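Local coordinates for protein putative 4-hydroxybenzoyl-CoA thioesterase (Geobacillus stearothermophilus, PDB 2OIW) that probably hydrolyses acyl-CoA thioesters, as a thioesterase of the hotdog fold, at residues Asp61-Met66 with Cys99-Ser104; Thr73-Ile78 with Glu91-Gly96. All blocks are in the same frame, centred on the assembly; numbering follows the deposited sequence.

In the fold
Both contacts hold together one antiparallel sheet of the hotdog fold and meet where strands 85-94 and 97-110 run side by side. There Cys-99 N lies 2.8 Å from Ile-92 O, a probable hydrogen bond. Contact 2 is regular hairpin pairing: its Val-74 and Ile-92 are buried against helix 27-34, while the opposite face carries a partly exposed aromatic and polar group. Contact 1 joins strand 53-62 to strand 97-110 and frays into a loop. Its chemistry is mostly backbone, with Met-66 and Cys-99 buried and Val-63 and Asn-64 exposed. It also lies at the subunit interface, whereas contact 2 is touched by no other chain of the assembly.

Contact 1. Residues Asp61-Met66 with Cys99-Ser104; sequences DYVNQM and CAKGRS
The flat carbonyl group of Cys-99 takes two N-H groups on the same face of its plane: Val-63 N, 41° above it at 2.8 Å from Cys-99 O, and Asn-64 N, less tilted, at 3.0 Å from that oxygen. Asp-61 O, by contrast, receives Lys-101 N within its carbonyl plane, and Asp-61 N returns a nearly straight bond of 2.7 Å to Lys-101 O. With chi1 at 180° Val-63 CG2 lies beside the backbone N, where it crosses the aliphatic part of Lys-101, 3.8 Å from Lys-101 CE. Where the chain turns away, selenomethionine Met-66 packs tightly on the cysteine, its CG 3.4 Å from Cys-99 CB, while its bent end brings CE near Ala-100 CB. Asn-64 CB covers the sulfur from another direction, 3.8 Å from Cys-99 SG. Asp-61 OD1 forms a salt bridge with Arg-57 of the second subunit, whose strand carries the sheet on across the interface. Across its other edge strand 97-110 makes a classic beta bulge, with Cys-99 and Ala-100 together set against the single residue Ile-92 of strand 85-94; this is the antiparallel sheet of a hotdog fold.

Contact 2. Residues Thr73-Ile78 with Glu91-Gly96; sequences TVYTGI and EIHQNG
Tyr-75 and His-93 meet in a T-shaped stack on one face of the beta hairpin formed by strands 72-81 and 85-94, within the hotdog sheet. The tyrosine presents its CD2-CE2 edge to the flat side of the imidazole, the planes at 62°, and CE2 sits over the centre of the ring, 3.6 Å from His-93 CG. With chi1 near -60° in both, each CG lies beside its own backbone N, which brings the two rings together on this face, the side chains nearly perpendicular. Thr-73 CG2 lies 3.6 Å above the plane of the Tyr-75 ring, displaced toward its rim, and Trp-132 also packs against this tyrosine. The imidazole is kept from turning by Glu-91: His-93 NE2 donates within its own ring plane to Glu-91 OE1, while OE2 of the same carboxylate bonds to Tyr-89 OH. An alanine in place of His-93 would take away the imidazole, which would probably open a gap at the Tyr-75 edge and leave Glu-91 OE1 without this donor. On the other face, Val-74 and Ile-92 run alongside each other toward helix 27-34, with CG2 of Val-74 4.0 Å from CG1 of Ile-92; both pack on Phe-31 of that helix. Thr-73 with His-93 and Tyr-75 with Glu-91 are hydrogen-bonded pairs, flanking the non-hydrogen-bonded pair Val-74 with Ile-92. In that middle pair the CA hydrogens also face carbonyls: Ile-92 CA lies 3.4 Å from Thr-73 O, and Val-74 CA lies 3.4 Å from Glu-91 O.

Contact 1. Residues Asp61-Met66 with Cys99-Ser104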
loop_
_atom_site.group_PDB
_atom_site.type_symbol
_atom_site.label_atom_id
_atom_site.label_comp_id
_atom_site.label_asym_id
_atom_site.label_seq_id
_atom_site.Cartn_x
_atom_site.Cartn_y
_atom_site.Cartn_z
ATOM N N ASP A 61 13.824 -13.589 -3.013
ATOM C CA ASP A 61 15.224 -13.178 -3.062
ATOM C C ASP A 61 15.284 -11.847 -3.803
ATOM O O ASP A 61 14.778 -11.733 -4.918
ATOM C CB ASP A 61 16.124 -14.215 -3.779
ATOM C CG ASP A 61 16.394 -15.483 -2.933
ATOM O OD1 ASP A 61 16.374 -15.463 -1.673
ATOM O OD2 ASP A 61 16.697 -16.523 -3.538
ATOM N N TYR A 62 15.890 -10.844 -3.170
ATOM C CA TYR A 62 16.030 -9.511 -3.753
ATOM C C TYR A 62 17.409 -9.451 -4.394
ATOM O O TYR A 62 18.405 -9.335 -3.692
ATOM C CB TYR A 62 15.852 -8.443 -2.661
ATOM C CG TYR A 62 14.426 -8.402 -2.090
ATOM C CD1 TYR A 62 13.434 -7.584 -2.679
ATOM C CD2 TYR A 62 14.070 -9.169 -0.971
ATOM C CE1 TYR A 62 12.123 -7.537 -2.164
ATOM C CE2 TYR A 62 12.772 -9.125 -0.445
ATOM C CZ TYR A 62 11.805 -8.305 -1.061
ATOM O OH TYR A 62 10.522 -8.262 -0.577
ATOM N N VAL A 63 17.461 -9.591 -5.717
ATOM C CA VAL A 63 18.723 -9.838 -6.435
ATOM C C VAL A 63 19.333 -8.507 -6.879
ATOM O O VAL A 63 20.526 -8.264 -6.762
ATOM C CB VAL A 63 18.445 -10.782 -7.678
ATOM C CG1 VAL A 63 19.705 -11.087 -8.480
ATOM C CG2 VAL A 63 17.770 -12.102 -7.239
ATOM N N ASN A 64 18.498 -7.621 -7.396
ATOM C CA ASN A 64 18.971 -6.325 -7.885
ATOM C C ASN A 64 17.923 -5.292 -7.571
ATOM O O ASN A 64 16.759 -5.601 -7.579
ATOM C CB ASN A 64 19.182 -6.378 -9.401
ATOM C CG ASN A 64 20.448 -7.121 -9.792
ATOM O OD1 ASN A 64 21.544 -6.741 -9.390
ATOM N ND2 ASN A 64 20.305 -8.190 -10.595
ATOM N N GLN A 65 18.312 -4.055 -7.331
ATOM C CA GLN A 65 17.315 -3.038 -7.031
ATOM C C GLN A 65 16.545 -2.637 -8.283
ATOM O O GLN A 65 17.038 -2.743 -9.425
ATOM C CB GLN A 65 17.957 -1.809 -6.400
ATOM C CG GLN A 65 18.691 -2.096 -5.085
ATOM C CD GLN A 65 17.764 -2.390 -3.896
ATOM O OE1 GLN A 65 16.536 -2.361 -4.008
ATOM N NE2 GLN A 65 18.366 -2.672 -2.746
HETATM N N MSE A 66 15.322 -2.192 -8.062
HETATM C CA MSE A 66 14.531 -1.681 -9.155
HETATM C C MSE A 66 14.168 -0.220 -8.924
HETATM O O MSE A 66 14.282 0.299 -7.806
HETATM C CB MSE A 66 13.297 -2.555 -9.365
HETATM C CG MSE A 66 13.638 -3.905 -9.998
HETATM SE SE MSE A 66 12.047 -5.076 -10.065
HETATM C CE MSE A 66 12.008 -5.567 -8.132
ATOM N N CYS A 99 15.601 -9.161 -11.206
ATOM C CA CYS A 99 15.827 -8.353 -10.027
ATOM C C CYS A 99 15.258 -8.983 -8.776
ATOM O O CYS A 99 15.677 -8.627 -7.692
ATOM C CB CYS A 99 15.258 -6.941 -10.218
ATOM S SG CYS A 99 16.110 -6.014 -11.525
ATOM N N ALA A 100 14.272 -9.867 -8.926
ATOM C CA ALA A 100 13.642 -10.537 -7.784
ATOM C C ALA A 100 13.181 -11.912 -8.190
ATOM O O ALA A 100 12.677 -12.087 -9.302
ATOM C CB ALA A 100 12.455 -9.737 -7.259
ATOM N N LYS A 101 13.405 -12.892 -7.313
ATOM C CA LYS A 101 12.966 -14.259 -7.553
ATOM C C LYS A 101 12.129 -14.681 -6.366
ATOM O O LYS A 101 12.494 -14.383 -5.231
ATOM C CB LYS A 101 14.160 -15.188 -7.689
ATOM C CG LYS A 101 15.103 -14.815 -8.827
ATOM C CD LYS A 101 16.213 -15.852 -8.982
ATOM C CE LYS A 101 17.170 -15.838 -7.799
ATOM N NZ LYS A 101 18.495 -16.442 -8.145
ATOM N N GLY A 102 11.017 -15.371 -6.615
ATOM C CA GLY A 102 10.102 -15.707 -5.548
ATOM C C GLY A 102 9.554 -17.100 -5.717
ATOM O O GLY A 102 9.515 -17.655 -6.822
ATOM N N ARG A 103 9.105 -17.649 -4.602
ATOM C CA ARG A 103 8.268 -18.838 -4.597
ATOM C C ARG A 103 7.107 -18.602 -3.640
ATOM O O ARG A 103 7.275 -17.981 -2.569
ATOM C CB ARG A 103 9.083 -20.037 -4.095
ATOM C CG ARG A 103 9.417 -21.083 -5.125
ATOM C CD ARG A 103 10.346 -22.131 -4.553
ATOM N NE ARG A 103 11.058 -22.801 -5.644
ATOM C CZ ARG A 103 12.257 -22.442 -6.116
ATOM N NH1 ARG A 103 12.904 -21.408 -5.591
ATOM N NH2 ARG A 103 12.813 -23.135 -7.119
ATOM N N SER A 104 5.940 -19.128 -4.003
ATOM C CA SER A 104 4.775 -19.068 -3.128
ATOM C C SER A 104 3.950 -20.340 -3.214
ATOM O O SER A 104 3.876 -21.001 -4.270
ATOM C CB SER A 104 3.901 -17.844 -3.443
ATOM O OG SER A 104 3.625 -17.770 -4.827
#

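Contact 2. Residues Thr73-Ile78 with Glu91-Gly96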
loop_
_atom_site.group_PDB
_atom_site.type_symbol
_atom_site.label_atom_id
_atom_site.label_comp_id
_atom_site.label_asym_id
_atom_site.label_seq_id
_atom_site.Cartn_x
_atom_site.Cartn_y
_atom_site.Cartn_z
ATOM N N THR A 73 8.635 -6.538 -15.664
ATOM C CA THR A 73 7.881 -7.686 -16.134
ATOM C C THR A 73 7.939 -8.789 -15.112
ATOM O O THR A 73 9.022 -9.201 -14.685
ATOM C CB THR A 73 8.414 -8.222 -17.479
ATOM O OG1 THR A 73 8.499 -7.135 -18.399
ATOM C CG2 THR A 73 7.490 -9.272 -18.040
ATOM N N VAL A 74 6.751 -9.264 -14.752
ATOM C CA VAL A 74 6.577 -10.388 -13.845
ATOM C C VAL A 74 6.324 -11.630 -14.666
ATOM O O VAL A 74 5.437 -11.649 -15.528
ATOM C CB VAL A 74 5.421 -10.115 -12.856
ATOM C CG1 VAL A 74 5.379 -11.191 -11.732
ATOM C CG2 VAL A 74 5.596 -8.679 -12.255
ATOM N N TYR A 75 7.152 -12.647 -14.421
ATOM C CA TYR A 75 6.974 -13.984 -14.980
ATOM C C TYR A 75 6.530 -14.905 -13.870
ATOM O O TYR A 75 7.177 -14.991 -12.825
ATOM C CB TYR A 75 8.274 -14.498 -15.551
ATOM C CG TYR A 75 8.815 -13.627 -16.650
ATOM C CD1 TYR A 75 8.409 -13.824 -17.980
ATOM C CD2 TYR A 75 9.736 -12.626 -16.380
ATOM C CE1 TYR A 75 8.910 -13.043 -19.005
ATOM C CE2 TYR A 75 10.234 -11.819 -17.411
ATOM C CZ TYR A 75 9.821 -12.048 -18.711
ATOM O OH TYR A 75 10.289 -11.272 -19.720
ATOM N N THR A 76 5.448 -15.626 -14.122
ATOM C CA THR A 76 4.803 -16.422 -13.095
ATOM C C THR A 76 4.503 -17.787 -13.682
ATOM O O THR A 76 3.847 -17.891 -14.712
ATOM C CB THR A 76 3.516 -15.737 -12.588
ATOM O OG1 THR A 76 3.816 -14.379 -12.189
ATOM C CG2 THR A 76 2.948 -16.518 -11.391
ATOM N N GLY A 77 5.029 -18.823 -13.039
ATOM C CA GLY A 77 4.854 -20.181 -13.528
ATOM C C GLY A 77 4.512 -21.095 -12.377
ATOM O O GLY A 77 4.561 -20.686 -11.206
ATOM N N ILE A 78 4.201 -22.343 -12.716
ATOM C CA ILE A 78 3.877 -23.361 -11.735
ATOM C C ILE A 78 5.084 -24.270 -11.526
ATOM O O ILE A 78 5.515 -24.940 -12.458
ATOM C CB ILE A 78 2.644 -24.192 -12.202
ATOM C CG1 ILE A 78 1.415 -23.281 -12.439
ATOM C CG2 ILE A 78 2.344 -25.362 -11.217
ATOM C CD1 ILE A 78 0.929 -22.584 -11.164
ATOM N N GLU A 91 9.371 -14.477 -11.077
ATOM C CA GLU A 91 10.523 -13.590 -11.186
ATOM C C GLU A 91 10.059 -12.208 -11.620
ATOM O O GLU A 91 9.079 -12.085 -12.342
ATOM C CB GLU A 91 11.519 -14.120 -12.230
ATOM C CG GLU A 91 12.281 -15.336 -11.823
ATOM C CD GLU A 91 13.313 -15.750 -12.845
ATOM O OE1 GLU A 91 13.373 -15.116 -13.932
ATOM O OE2 GLU A 91 14.047 -16.732 -12.571
ATOM N N ILE A 92 10.756 -11.175 -11.164
ATOM C CA ILE A 92 10.532 -9.827 -11.692
ATOM C C ILE A 92 11.799 -9.329 -12.363
ATOM O O ILE A 92 12.885 -9.418 -11.787
ATOM C CB ILE A 92 10.063 -8.835 -10.601
ATOM C CG1 ILE A 92 8.816 -9.364 -9.897
ATOM C CG2 ILE A 92 9.744 -7.496 -11.211
ATOM C CD1 ILE A 92 8.397 -8.516 -8.744
ATOM N N HIS A 93 11.647 -8.846 -13.603
ATOM C CA HIS A 93 12.731 -8.314 -14.401
ATOM C C HIS A 93 12.522 -6.807 -14.648
ATOM O O HIS A 93 11.386 -6.305 -14.686
ATOM C CB HIS A 93 12.825 -9.015 -15.769
ATOM C CG HIS A 93 13.119 -10.485 -15.704
ATOM N ND1 HIS A 93 13.784 -11.149 -16.709
ATOM C CD2 HIS A 93 12.823 -11.425 -14.769
ATOM C CE1 HIS A 93 13.895 -12.431 -16.400
ATOM N NE2 HIS A 93 13.317 -12.625 -15.226
ATOM N N GLN A 94 13.629 -6.098 -14.821
ATOM C CA GLN A 94 13.609 -4.694 -15.242
ATOM C C GLN A 94 14.836 -4.497 -16.121
ATOM O O GLN A 94 15.906 -5.026 -15.810
ATOM C CB GLN A 94 13.622 -3.734 -14.053
ATOM C CG GLN A 94 13.508 -2.231 -14.439
ATOM C CD GLN A 94 13.311 -1.309 -13.230
ATOM O OE1 GLN A 94 14.174 -1.209 -12.355
ATOM N NE2 GLN A 94 12.168 -0.619 -13.186
ATOM N N ASN A 95 14.682 -3.779 -17.234
ATOM C CA ASN A 95 15.821 -3.558 -18.135
ATOM C C ASN A 95 16.470 -4.870 -18.578
ATOM O O ASN A 95 17.685 -4.950 -18.744
ATOM C CB ASN A 95 16.866 -2.659 -17.454
ATOM C CG ASN A 95 17.803 -1.993 -18.460
ATOM O OD1 ASN A 95 17.372 -1.576 -19.554
ATOM N ND2 ASN A 95 19.093 -1.918 -18.117
ATOM N N GLY A 96 15.654 -5.909 -18.710
ATOM C CA GLY A 96 16.128 -7.221 -19.139
ATOM C C GLY A 96 17.039 -7.930 -18.147
ATOM O O GLY A 96 17.814 -8.765 -18.539
#